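Catalase (Corynebacterium glutamicum, PDB 4B7H) breaks down hydrogen peroxide to water and oxygen at a haem iron, held here in a nitric oxide-inhibited form with NADPH also bound. Local coordinates at residues 144-158 against 179-193. Sequence-based numbering, arbitrary orientation.
With HEM (protoporphyrin IX containing Fe), chain E; NO (nitric oxide), chain F.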
ATOM      1  N   THR A 144      -1.104  -8.103  33.249  1.00  8.87           N
ATOM      2  CA  THR A 144      -0.069  -8.789  34.024  1.00  8.99           C
ATOM      3  C   THR A 144       1.076  -7.824  34.325  1.00  8.97           C
ATOM      4  O   THR A 144       1.420  -6.975  33.488  1.00  8.80           O
ATOM      5  CB  THR A 144       0.521  -9.991  33.259  1.00  9.32           C
ATOM      6  OG1 THR A 144       1.734 -10.403  33.899  1.00 10.43           O
ATOM      7  CG2 THR A 144       0.819  -9.615  31.796  1.00  9.61           C
ATOM      8  N   PRO A 145       1.682  -7.949  35.518  1.00  9.89           N
ATOM      9  CA  PRO A 145       2.789  -7.075  35.918  1.00  9.91           C
ATOM     10  C   PRO A 145       4.116  -7.484  35.272  1.00  9.76           C
ATOM     11  O   PRO A 145       5.118  -6.789  35.446  1.00  9.95           O
ATOM     12  CB  PRO A 145       2.860  -7.294  37.435  1.00 10.38           C
ATOM     13  CG  PRO A 145       2.450  -8.734  37.580  1.00 10.43           C
ATOM     14  CD  PRO A 145       1.294  -8.857  36.612  1.00 10.77           C
ATOM     15  N   THR A 146       4.118  -8.587  34.528  1.00  9.88           N
ATOM     16  CA  THR A 146       5.347  -9.129  33.957  1.00  9.64           C
ATOM     17  C   THR A 146       5.095  -9.602  32.517  1.00  9.78           C
ATOM     18  O   THR A 146       4.045  -9.310  31.950  1.00 11.16           O
ATOM     19  CB  THR A 146       5.924 -10.244  34.885  1.00 10.56           C
ATOM     20  OG1 THR A 146       7.214 -10.658  34.429  1.00 10.59           O
ATOM     21  CG2 THR A 146       4.980 -11.444  34.970  1.00 11.87           C
ATOM     22  N   PHE A 147       6.053 -10.296  31.909  1.00  8.68           N
ATOM     23  CA  PHE A 147       5.863 -10.808  30.550  1.00  8.73           C
ATOM     24  C   PHE A 147       6.819 -11.968  30.305  1.00  8.68           C
ATOM     25  O   PHE A 147       7.642 -12.286  31.166  1.00  9.63           O
ATOM     26  CB  PHE A 147       6.074  -9.698  29.521  1.00 10.01           C
ATOM     27  CG  PHE A 147       5.411  -9.955  28.183  1.00 10.07           C
ATOM     28  CD1 PHE A 147       4.029 -10.004  28.080  1.00 11.68           C
ATOM     29  CD2 PHE A 147       6.172 -10.095  27.029  1.00 11.12           C
ATOM     30  CE1 PHE A 147       3.404 -10.220  26.844  1.00 12.51           C
ATOM     31  CE2 PHE A 147       5.560 -10.311  25.792  1.00 12.57           C
ATOM     32  CZ  PHE A 147       4.174 -10.363  25.702  1.00 13.61           C
ATOM     33  N   PHE A 148       6.714 -12.569  29.120  1.00  9.84           N
ATOM     34  CA  PHE A 148       7.356 -13.843  28.813  1.00  9.80           C
ATOM     35  C   PHE A 148       8.854 -13.765  28.533  1.00  9.50           C
ATOM     36  O   PHE A 148       9.530 -14.798  28.548  1.00  9.97           O
ATOM     37  CB  PHE A 148       6.719 -14.468  27.566  1.00 10.10           C
ATOM     38  CG  PHE A 148       5.232 -14.702  27.667  1.00  8.59           C
ATOM     39  CD1 PHE A 148       4.734 -15.912  28.141  1.00  9.59           C
ATOM     40  CD2 PHE A 148       4.331 -13.732  27.227  1.00  8.77           C
ATOM     41  CE1 PHE A 148       3.357 -16.142  28.203  1.00  9.47           C
ATOM     42  CE2 PHE A 148       2.951 -13.959  27.286  1.00  9.05           C
ATOM     43  CZ  PHE A 148       2.472 -15.165  27.770  1.00  9.69           C
ATOM     44  N   LEU A 149       9.363 -12.571  28.222  1.00  9.19           N
ATOM     45  CA  LEU A 149      10.721 -12.446  27.682  1.00  9.28           C
ATOM     46  C   LEU A 149      11.411 -11.209  28.212  1.00  8.87           C
ATOM     47  O   LEU A 149      10.746 -10.295  28.708  1.00  9.52           O
ATOM     48  CB  LEU A 149      10.692 -12.358  26.154  1.00  8.77           C
ATOM     49  CG  LEU A 149      10.032 -13.485  25.362  1.00 10.09           C
ATOM     50  CD1 LEU A 149       9.806 -13.030  23.929  1.00 10.76           C
ATOM     51  CD2 LEU A 149      10.870 -14.768  25.418  1.00 10.87           C
ATOM     52  N   ARG A 150      12.741 -11.178  28.104  1.00  8.27           N
ATOM     53  CA  ARG A 150      13.516 -10.006  28.518  1.00  8.24           C
ATOM     54  C   ARG A 150      14.358  -9.421  27.386  1.00  8.98           C
ATOM     55  O   ARG A 150      15.216  -8.556  27.614  1.00 10.16           O
ATOM     56  CB  ARG A 150      14.389 -10.320  29.748  1.00  9.51           C
ATOM     57  CG  ARG A 150      15.457 -11.392  29.531  1.00  9.74           C
ATOM     58  CD  ARG A 150      16.224 -11.687  30.827  1.00  9.63           C
ATOM     59  NE  ARG A 150      15.370 -12.326  31.831  1.00  9.63           N
ATOM     60  CZ  ARG A 150      15.386 -13.621  32.153  1.00  9.85           C
ATOM     61  NH1 ARG A 150      16.227 -14.466  31.559  1.00 10.45           N
ATOM     62  NH2 ARG A 150      14.554 -14.068  33.088  1.00 10.20           N
ATOM     63  N   ASP A 151      14.108  -9.861  26.160  1.00  9.10           N
ATOM     64  CA  ASP A 151      14.829  -9.289  25.033  1.00  9.32           C
ATOM     65  C   ASP A 151      13.938  -9.294  23.803  1.00  8.38           C
ATOM     66  O   ASP A 151      13.368 -10.326  23.439  1.00  9.02           O
ATOM     67  CB  ASP A 151      16.121 -10.077  24.790  1.00  9.38           C
ATOM     68  CG  ASP A 151      17.155  -9.291  24.016  1.00 10.87           C
ATOM     69  OD1 ASP A 151      16.784  -8.724  22.968  1.00 11.51           O
ATOM     70  OD2 ASP A 151      18.336  -9.244  24.446  1.00 10.53           O
ATOM     71  N   GLY A 152      13.812  -8.130  23.167  1.00  8.63           N
ATOM     72  CA  GLY A 152      12.959  -7.984  22.003  1.00  8.20           C
ATOM     73  C   GLY A 152      13.354  -8.849  20.827  1.00  7.77           C
ATOM     74  O   GLY A 152      12.523  -9.145  19.968  1.00  8.71           O
ATOM     75  N   MET A 153      14.618  -9.265  20.781  1.00  9.01           N
ATOM     76  CA  MET A 153      15.080 -10.160  19.728  1.00  8.74           C
ATOM     77  C   MET A 153      14.227 -11.438  19.679  1.00  8.31           C
ATOM     78  O   MET A 153      14.051 -12.031  18.614  1.00  8.75           O
ATOM     79  CB  MET A 153      16.550 -10.523  19.953  1.00  9.46           C
ATOM     80  CG  MET A 153      17.146 -11.405  18.858  1.00  9.76           C
ATOM     81  SD  MET A 153      17.153 -10.625  17.230  1.00 10.10           S
ATOM     82  CE  MET A 153      18.649  -9.644  17.369  1.00 10.53           C
ATOM     83  N   LYS A 154      13.683 -11.839  20.828  1.00  8.32           N
ATOM     84  CA  LYS A 154      12.930 -13.083  20.943  1.00  8.88           C
ATOM     85  C   LYS A 154      11.423 -12.928  20.726  1.00  8.14           C
ATOM     86  O   LYS A 154      10.695 -13.925  20.653  1.00  8.28           O
ATOM     87  CB  LYS A 154      13.187 -13.705  22.322  1.00 10.32           C
ATOM     88  CG  LYS A 154      14.593 -14.258  22.488  1.00 10.49           C
ATOM     89  CD  LYS A 154      14.582 -15.756  22.754  1.00 10.46           C
ATOM     90  CE  LYS A 154      13.930 -16.550  21.616  1.00 10.22           C
ATOM     91  NZ  LYS A 154      14.742 -16.550  20.364  1.00 10.65           N
ATOM     92  N   PHE A 155      10.947 -11.690  20.631  1.00  8.27           N
ATOM     93  CA  PHE A 155       9.510 -11.451  20.587  1.00  8.25           C
ATOM     94  C   PHE A 155       8.803 -12.085  19.373  1.00  8.62           C
ATOM     95  O   PHE A 155       7.772 -12.748  19.550  1.00  8.28           O
ATOM     96  CB  PHE A 155       9.226  -9.954  20.746  1.00  9.34           C
ATOM     97  CG  PHE A 155       7.782  -9.589  20.637  1.00  9.45           C
ATOM     98  CD1 PHE A 155       6.919  -9.775  21.702  1.00 10.00           C
ATOM     99  CD2 PHE A 155       7.292  -9.030  19.469  1.00 10.02           C
ATOM    100  CE1 PHE A 155       5.583  -9.406  21.605  1.00 10.07           C
ATOM    101  CE2 PHE A 155       5.964  -8.665  19.359  1.00 11.30           C
ATOM    102  CZ  PHE A 155       5.109  -8.845  20.429  1.00 10.41           C
ATOM    103  N   PRO A 156       9.354 -11.915  18.150  1.00  7.96           N
ATOM    104  CA  PRO A 156       8.685 -12.571  17.013  1.00  8.10           C
ATOM    105  C   PRO A 156       8.666 -14.097  17.134  1.00  7.91           C
ATOM    106  O   PRO A 156       7.727 -14.725  16.657  1.00  8.18           O
ATOM    107  CB  PRO A 156       9.510 -12.110  15.805  1.00  8.88           C
ATOM    108  CG  PRO A 156      10.024 -10.760  16.233  1.00  8.80           C
ATOM    109  CD  PRO A 156      10.398 -10.982  17.685  1.00  8.96           C
ATOM    110  N   ASP A 157       9.667 -14.685  17.785  1.00  8.17           N
ATOM    111  CA  ASP A 157       9.660 -16.127  18.009  1.00  8.58           C
ATOM    112  C   ASP A 157       8.493 -16.533  18.898  1.00  7.99           C
ATOM    113  O   ASP A 157       7.758 -17.479  18.599  1.00  9.00           O
ATOM    114  CB  ASP A 157      10.979 -16.579  18.635  1.00  9.06           C
ATOM    115  CG  ASP A 157      12.154 -16.310  17.735  1.00  8.75           C
ATOM    116  OD1 ASP A 157      12.152 -16.832  16.596  1.00  9.24           O
ATOM    117  OD2 ASP A 157      13.076 -15.582  18.159  1.00  9.47           O
ATOM    118  N   PHE A 158       8.311 -15.804  19.991  1.00  7.83           N
ATOM    119  CA  PHE A 158       7.220 -16.106  20.893  1.00  7.64           C
ATOM    120  C   PHE A 158       5.876 -15.950  20.183  1.00  8.06           C
ATOM    121  O   PHE A 158       5.014 -16.837  20.249  1.00  8.74           O
ATOM    122  CB  PHE A 158       7.270 -15.207  22.122  1.00  8.20           C
ATOM    123  CG  PHE A 158       6.014 -15.239  22.918  1.00  9.27           C
ATOM    124  CD1 PHE A 158       5.544 -16.440  23.443  1.00 10.49           C
ATOM    125  CD2 PHE A 158       5.270 -14.085  23.100  1.00 10.09           C
ATOM    126  CE1 PHE A 158       4.359 -16.481  24.168  1.00 11.45           C
ATOM    127  CE2 PHE A 158       4.088 -14.117  23.820  1.00 10.32           C
ATOM    128  CZ  PHE A 158       3.625 -15.320  24.346  1.00 10.53           C
ATOM    129  N   PHE A 179       8.530 -23.887  22.471  1.00  9.09           N
ATOM    130  CA  PHE A 179       9.124 -22.566  22.642  1.00  8.48           C
ATOM    131  C   PHE A 179       9.271 -22.211  24.118  1.00  9.13           C
ATOM    132  O   PHE A 179      10.357 -21.821  24.556  1.00  9.04           O
ATOM    133  CB  PHE A 179       8.343 -21.456  21.933  1.00  7.98           C
ATOM    134  CG  PHE A 179       8.941 -20.090  22.166  1.00  8.20           C
ATOM    135  CD1 PHE A 179      10.056 -19.679  21.438  1.00  8.35           C
ATOM    136  CD2 PHE A 179       8.444 -19.249  23.156  1.00  9.24           C
ATOM    137  CE1 PHE A 179      10.648 -18.447  21.670  1.00  9.42           C
ATOM    138  CE2 PHE A 179       9.039 -18.010  23.399  1.00 10.32           C
ATOM    139  CZ  PHE A 179      10.142 -17.610  22.646  1.00  9.15           C
ATOM    140  N   TRP A 180       8.190 -22.344  24.883  1.00  9.19           N
ATOM    141  CA  TRP A 180       8.229 -21.947  26.291  1.00  9.54           C
ATOM    142  C   TRP A 180       9.309 -22.681  27.087  1.00  9.35           C
ATOM    143  O   TRP A 180      10.039 -22.059  27.860  1.00 10.11           O
ATOM    144  CB  TRP A 180       6.872 -22.144  26.953  1.00  8.80           C
ATOM    145  CG  TRP A 180       5.878 -21.025  26.743  1.00  8.97           C
ATOM    146  CD1 TRP A 180       6.144 -19.686  26.577  1.00  9.95           C
ATOM    147  CD2 TRP A 180       4.449 -21.157  26.718  1.00  8.95           C
ATOM    148  NE1 TRP A 180       4.958 -18.986  26.441  1.00  9.55           N
ATOM    149  CE2 TRP A 180       3.909 -19.865  26.524  1.00  9.20           C
ATOM    150  CE3 TRP A 180       3.575 -22.243  26.835  1.00 10.43           C
ATOM    151  CZ2 TRP A 180       2.530 -19.633  26.457  1.00  9.49           C
ATOM    152  CZ3 TRP A 180       2.212 -22.014  26.758  1.00 10.80           C
ATOM    153  CH2 TRP A 180       1.700 -20.719  26.571  1.00  9.99           C
ATOM    154  N   THR A 181       9.415 -23.997  26.906  1.00  9.15           N
ATOM    155  CA  THR A 181      10.433 -24.752  27.646  1.00  9.81           C
ATOM    156  C   THR A 181      11.858 -24.481  27.171  1.00  9.83           C
ATOM    157  O   THR A 181      12.809 -24.654  27.935  1.00 11.46           O
ATOM    158  CB  THR A 181      10.180 -26.276  27.630  1.00 10.29           C
ATOM    159  OG1 THR A 181      10.276 -26.773  26.289  1.00 10.12           O
ATOM    160  CG2 THR A 181       8.819 -26.604  28.217  1.00 10.91           C
ATOM    161  N   ARG A 182      12.018 -24.078  25.913  1.00  9.24           N
ATOM    162  CA  ARG A 182      13.344 -23.739  25.409  1.00  9.84           C
ATOM    163  C   ARG A 182      13.695 -22.279  25.697  1.00 10.36           C
ATOM    164  O   ARG A 182      14.847 -21.873  25.541  1.00 10.67           O
ATOM    165  CB  ARG A 182      13.466 -24.077  23.920  1.00 10.74           C
ATOM    166  CG  ARG A 182      13.425 -25.580  23.655  1.00 10.57           C
ATOM    167  CD  ARG A 182      13.528 -25.942  22.170  1.00 10.13           C
ATOM    168  NE  ARG A 182      13.452 -27.389  22.028  1.00  9.69           N
ATOM    169  CZ  ARG A 182      14.488 -28.205  22.191  1.00 10.70           C
ATOM    170  NH1 ARG A 182      15.690 -27.708  22.465  1.00 12.94           N
ATOM    171  NH2 ARG A 182      14.325 -29.516  22.084  1.00 10.94           N
ATOM    172  N   ALA A 183      12.704 -21.503  26.138  1.00  9.07           N
ATOM    173  CA  ALA A 183      12.914 -20.125  26.581  1.00  9.28           C
ATOM    174  C   ALA A 183      12.410 -20.009  28.012  1.00 10.53           C
ATOM    175  O   ALA A 183      11.370 -19.399  28.263  1.00  9.40           O
ATOM    176  CB  ALA A 183      12.170 -19.143  25.663  1.00  9.98           C
ATOM    177  N   PRO A 184      13.142 -20.604  28.966  1.00  9.93           N
ATOM    178  CA  PRO A 184      12.657 -20.732  30.342  1.00 10.31           C
ATOM    179  C   PRO A 184      12.453 -19.404  31.059  1.00  9.48           C
ATOM    180  O   PRO A 184      11.804 -19.392  32.105  1.00  9.98           O
ATOM    181  CB  PRO A 184      13.752 -21.559  31.032  1.00 11.38           C
ATOM    182  CG  PRO A 184      14.983 -21.341  30.192  1.00 11.35           C
ATOM    183  CD  PRO A 184      14.459 -21.239  28.787  1.00 10.44           C
ATOM    184  N   GLU A 185      12.975 -18.307  30.514  1.00  9.53           N
ATOM    185  CA  GLU A 185      12.647 -16.983  31.043  1.00 10.21           C
ATOM    186  C   GLU A 185      11.130 -16.732  31.035  1.00  9.06           C
ATOM    187  O   GLU A 185      10.633 -15.853  31.759  1.00  9.82           O
ATOM    188  CB  GLU A 185      13.376 -15.878  30.268  1.00 10.80           C
ATOM    189  CG  GLU A 185      13.010 -15.764  28.785  1.00  9.97           C
ATOM    190  CD  GLU A 185      14.012 -16.459  27.883  1.00  9.61           C
ATOM    191  OE1 GLU A 185      14.373 -17.621  28.176  1.00 11.53           O
ATOM    192  OE2 GLU A 185      14.461 -15.836  26.887  1.00  9.78           O
ATOM    193  N   SER A 186      10.404 -17.517  30.230  1.00  8.87           N
ATOM    194  CA  SER A 186       8.943 -17.447  30.136  1.00  9.50           C
ATOM    195  C   SER A 186       8.196 -17.941  31.381  1.00  9.73           C
ATOM    196  O   SER A 186       6.991 -17.727  31.500  1.00  9.80           O
ATOM    197  CB  SER A 186       8.467 -18.265  28.928  1.00 10.07           C
ATOM    198  OG  SER A 186       8.700 -19.657  29.123  1.00  9.35           O
ATOM    199  N   ALA A 187       8.894 -18.604  32.300  1.00 10.20           N
ATOM    200  CA  ALA A 187       8.210 -19.292  33.392  1.00 10.19           C
ATOM    201  C   ALA A 187       7.347 -18.381  34.270  1.00 10.10           C
ATOM    202  O   ALA A 187       6.255 -18.769  34.681  1.00  9.99           O
ATOM    203  CB  ALA A 187       9.196 -20.088  34.229  1.00 11.46           C
ATOM    204  N   HIS A 188       7.818 -17.171  34.557  1.00  9.75           N
ATOM    205  CA  HIS A 188       7.023 -16.285  35.400  1.00 10.34           C
ATOM    206  C   HIS A 188       5.669 -15.992  34.769  1.00 11.43           C
ATOM    207  O   HIS A 188       4.619 -16.216  35.388  1.00  9.57           O
ATOM    208  CB  HIS A 188       7.761 -14.978  35.707  1.00 10.43           C
ATOM    209  CG  HIS A 188       7.167 -14.215  36.849  1.00 11.08           C
ATOM    210  ND1 HIS A 188       7.702 -13.036  37.319  1.00 10.82           N
ATOM    211  CD2 HIS A 188       6.080 -14.466  37.618  1.00 11.03           C
ATOM    212  CE1 HIS A 188       6.971 -12.594  38.329  1.00 11.13           C
ATOM    213  NE2 HIS A 188       5.984 -13.449  38.535  1.00 11.46           N
ATOM    214  N   GLN A 189       5.682 -15.525  33.527  1.00 10.34           N
ATOM    215  CA  GLN A 189       4.428 -15.156  32.890  1.00  9.12           C
ATOM    216  C   GLN A 189       3.556 -16.363  32.545  1.00  8.71           C
ATOM    217  O   GLN A 189       2.327 -16.277  32.611  1.00  9.16           O
ATOM    218  CB  GLN A 189       4.659 -14.289  31.651  1.00  8.68           C
ATOM    219  CG  GLN A 189       3.372 -13.964  30.912  1.00  9.30           C
ATOM    220  CD  GLN A 189       2.359 -13.237  31.779  1.00 11.24           C
ATOM    221  OE1 GLN A 189       2.724 -12.528  32.714  1.00 14.88           O
ATOM    222  NE2 GLN A 189       1.078 -13.390  31.454  1.00 11.91           N
ATOM    223  N   VAL A 190       4.170 -17.492  32.193  1.00  9.03           N
ATOM    224  CA  VAL A 190       3.364 -18.671  31.899  1.00 10.09           C
ATOM    225  C   VAL A 190       2.616 -19.145  33.152  1.00  9.98           C
ATOM    226  O   VAL A 190       1.453 -19.554  33.070  1.00  9.73           O
ATOM    227  CB  VAL A 190       4.188 -19.797  31.244  1.00  8.78           C
ATOM    228  CG1 VAL A 190       3.339 -21.034  31.049  1.00  9.50           C
ATOM    229  CG2 VAL A 190       4.733 -19.324  29.900  1.00 10.53           C
ATOM    230  N   THR A 191       3.249 -19.033  34.319  1.00  9.24           N
ATOM    231  CA  THR A 191       2.574 -19.387  35.567  1.00 10.24           C
ATOM    232  C   THR A 191       1.374 -18.462  35.814  1.00  9.37           C
ATOM    233  O   THR A 191       0.295 -18.916  36.205  1.00 11.16           O
ATOM    234  CB  THR A 191       3.562 -19.347  36.742  1.00 11.44           C
ATOM    235  OG1 THR A 191       4.637 -20.253  36.478  1.00 10.77           O
ATOM    236  CG2 THR A 191       2.882 -19.751  38.041  1.00 12.10           C
ATOM    237  N   TYR A 192       1.555 -17.170  35.553  1.00  9.69           N
ATOM    238  CA  TYR A 192       0.464 -16.205  35.673  1.00 10.34           C
ATOM    239  C   TYR A 192      -0.657 -16.508  34.669  1.00 10.67           C
ATOM    240  O   TYR A 192      -1.844 -16.503  35.014  1.00 11.00           O
ATOM    241  CB  TYR A 192       1.036 -14.804  35.462  1.00  9.82           C
ATOM    242  CG  TYR A 192       0.154 -13.621  35.791  1.00 12.33           C
ATOM    243  CD1 TYR A 192      -0.792 -13.157  34.882  1.00 12.80           C
ATOM    244  CD2 TYR A 192       0.322 -12.916  36.982  1.00 12.75           C
ATOM    245  CE1 TYR A 192      -1.580 -12.047  35.168  1.00 12.29           C
ATOM    246  CE2 TYR A 192      -0.460 -11.800  37.275  1.00 12.14           C
ATOM    247  CZ  TYR A 192      -1.407 -11.375  36.362  1.00 11.85           C
ATOM    248  OH  TYR A 192      -2.168 -10.264  36.656  1.00 12.74           O
ATOM    249  N   LEU A 193      -0.265 -16.775  33.424  1.00 10.26           N
ATOM    250  CA  LEU A 193      -1.199 -17.055  32.332  1.00 10.01           C
ATOM    251  C   LEU A 193      -2.031 -18.318  32.575  1.00  9.62           C
ATOM    252  O   LEU A 193      -3.221 -18.380  32.238  1.00  9.25           O
ATOM    253  CB  LEU A 193      -0.427 -17.203  31.017  1.00  9.94           C
ATOM    254  CG  LEU A 193      -1.209 -17.706  29.800  1.00  9.88           C
ATOM    255  CD1 LEU A 193      -2.265 -16.697  29.339  1.00 11.99           C
ATOM    256  CD2 LEU A 193      -0.255 -18.073  28.666  1.00 11.41           C
TER
HETATM  257  CHA HEM E1517       0.453  -4.562  20.249  1.00  7.78           C
HETATM  258  CHB HEM E1517       5.230  -5.011  19.545  1.00  7.76           C
HETATM  259  CHC HEM E1517       5.684  -6.569  24.106  1.00  9.27           C
HETATM  260  CHD HEM E1517       1.364  -4.661  25.045  1.00  9.14           C
HETATM  261  C1A HEM E1517       1.693  -4.563  19.659  1.00  7.47           C
HETATM  262  C2A HEM E1517       1.986  -4.150  18.299  1.00  7.68           C
HETATM  263  C3A HEM E1517       3.311  -4.263  18.124  1.00  7.97           C
HETATM  264  C4A HEM E1517       3.893  -4.756  19.349  1.00  8.32           C
HETATM  265  CMA HEM E1517       4.138  -3.942  16.874  1.00  9.58           C
HETATM  266  CAA HEM E1517       0.937  -3.656  17.278  1.00  8.05           C
HETATM  267  CBA HEM E1517       0.740  -2.156  17.445  1.00  8.60           C
HETATM  268  CGA HEM E1517      -0.122  -1.557  16.366  1.00  7.98           C
HETATM  269  O1A HEM E1517      -0.911  -0.640  16.706  1.00  8.10           O
HETATM  270  O2A HEM E1517      -0.037  -1.965  15.178  1.00  8.16           O
HETATM  271  C1B HEM E1517       5.781  -5.500  20.708  1.00  7.39           C
HETATM  272  C2B HEM E1517       7.165  -5.869  20.905  1.00  8.68           C
HETATM  273  C3B HEM E1517       7.278  -6.325  22.170  1.00  8.92           C
HETATM  274  C4B HEM E1517       5.978  -6.227  22.797  1.00  7.95           C
HETATM  275  CMB HEM E1517       8.249  -5.759  19.814  1.00  8.92           C
HETATM  276  CAB HEM E1517       8.516  -6.829  22.935  1.00 10.08           C
HETATM  277  CBB HEM E1517       9.750  -6.419  22.643  1.00 10.92           C
HETATM  278  C1C HEM E1517       4.620  -6.029  24.807  1.00  8.57           C
HETATM  279  C2C HEM E1517       4.528  -5.793  26.241  1.00  9.59           C
HETATM  280  C3C HEM E1517       3.316  -5.261  26.482  1.00  8.77           C
HETATM  281  C4C HEM E1517       2.634  -5.132  25.212  1.00  9.12           C
HETATM  282  CMC HEM E1517       5.637  -6.131  27.266  1.00 10.92           C
HETATM  283  CAC HEM E1517       2.692  -4.762  27.807  1.00  9.86           C
HETATM  284  CBC HEM E1517       3.433  -4.296  28.828  1.00 13.07           C
HETATM  285  C1D HEM E1517       0.714  -4.537  23.848  1.00  8.53           C
HETATM  286  C2D HEM E1517      -0.653  -4.140  23.746  1.00  8.01           C
HETATM  287  C3D HEM E1517      -0.950  -4.104  22.272  1.00  8.30           C
HETATM  288  C4D HEM E1517       0.271  -4.472  21.608  1.00  7.03           C
HETATM  289  CMD HEM E1517      -1.616  -3.831  24.890  1.00  8.89           C
HETATM  290  CAD HEM E1517      -2.284  -3.710  21.656  1.00  8.20           C
HETATM  291  CBD HEM E1517      -2.404  -2.188  21.700  1.00  8.51           C
HETATM  292  CGD HEM E1517      -3.774  -1.875  21.176  1.00  8.26           C
HETATM  293  O1D HEM E1517      -3.890  -1.248  20.093  1.00  8.79           O
HETATM  294  O2D HEM E1517      -4.765  -2.277  21.836  1.00  8.20           O
HETATM  295  NA  HEM E1517       2.880  -4.921  20.281  1.00  7.83           N
HETATM  296  NB  HEM E1517       5.081  -5.730  21.873  1.00  7.70           N
HETATM  297  NC  HEM E1517       3.444  -5.606  24.208  1.00  8.80           N
HETATM  298  ND  HEM E1517       1.235  -4.736  22.573  1.00  7.78           N
HETATM  299 FE   HEM E1517       3.138  -5.297  22.238  1.00  7.93          FE
HETATM  300  N    NO F1518       2.728  -6.941  22.127  1.00 20.00           N
HETATM  301  O    NO F1518       2.804  -8.014  22.414  1.00 20.00           O
HETATM  302  O   HOH W   1       8.193 -14.742  32.363  1.00 10.08           O
HETATM  303  O   HOH W   2      14.228 -13.144  26.553  1.00  9.44           O
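The Phe-148 ring is wedged between Gln-189 and Phe-158. Gln-189 CG sits over the centre of one face, 3.4 Å from the ring centroid, and Phe-158 CZ covers the opposite face nearer the rim. Val-190 CG2 and Leu-193 CD2 meet the ring edge. Trp-180 runs nearly parallel to Phe-148 (planes at 15°) but is slid aside, so the two barely overlap. Trp-180 NE1 also lies 3.4 Å from Phe-158 CE1, which completes an aromatic cluster. Next to it, Phe-158 CA rests on one face of Phe-179, while Lys-154 CE and Leu-149 CD2 reach that ring's edge.

Two CH-pi contacts follow: Thr-146 CG2 over the centre of the His-188 ring, and Thr-144 CB over a face of Tyr-192. Gln-189 bends at chi2 (59°), which carries its amide toward Thr-144. Thr-144 OG1 donates to Gln-189 OE1 at 2.6 Å, the only direct hydrogen bond between the segments. The C=O...donor angle is 134°, with the donor tilted slightly from the carbonyl plane. The same OG1 accepts from Thr-146 N in an ST turn.

Water 1 donates to Phe-147 O and Glu-185 O and accepts from Gln-189 N. Water 2 accepts from Arg-150 N and donates to Glu-185 OE2. Glu-185 CB covers one guanidinium face of Arg-150 toward the rim; Asp-292, Asp-452 (salt bridges) and Thr-294 hold that group. Glu-185 OE1 is hydrogen-bonded to Ser-415 OG of a neighbouring subunit.

Segment 144-158, mostly loop, walls the nitric oxide (distal) side of the catalase haem pocket, with helix 187-194 behind. Phe-155 lays its ring face over haem C3B and touches nitric oxide. Phe-147 takes haem CMC on one face and Phe-148 CD2 on the other. Pro-145, Tyr-192 and His-188, whose NE2 is hydrogen-bonded to NADPH, line the NADPH site.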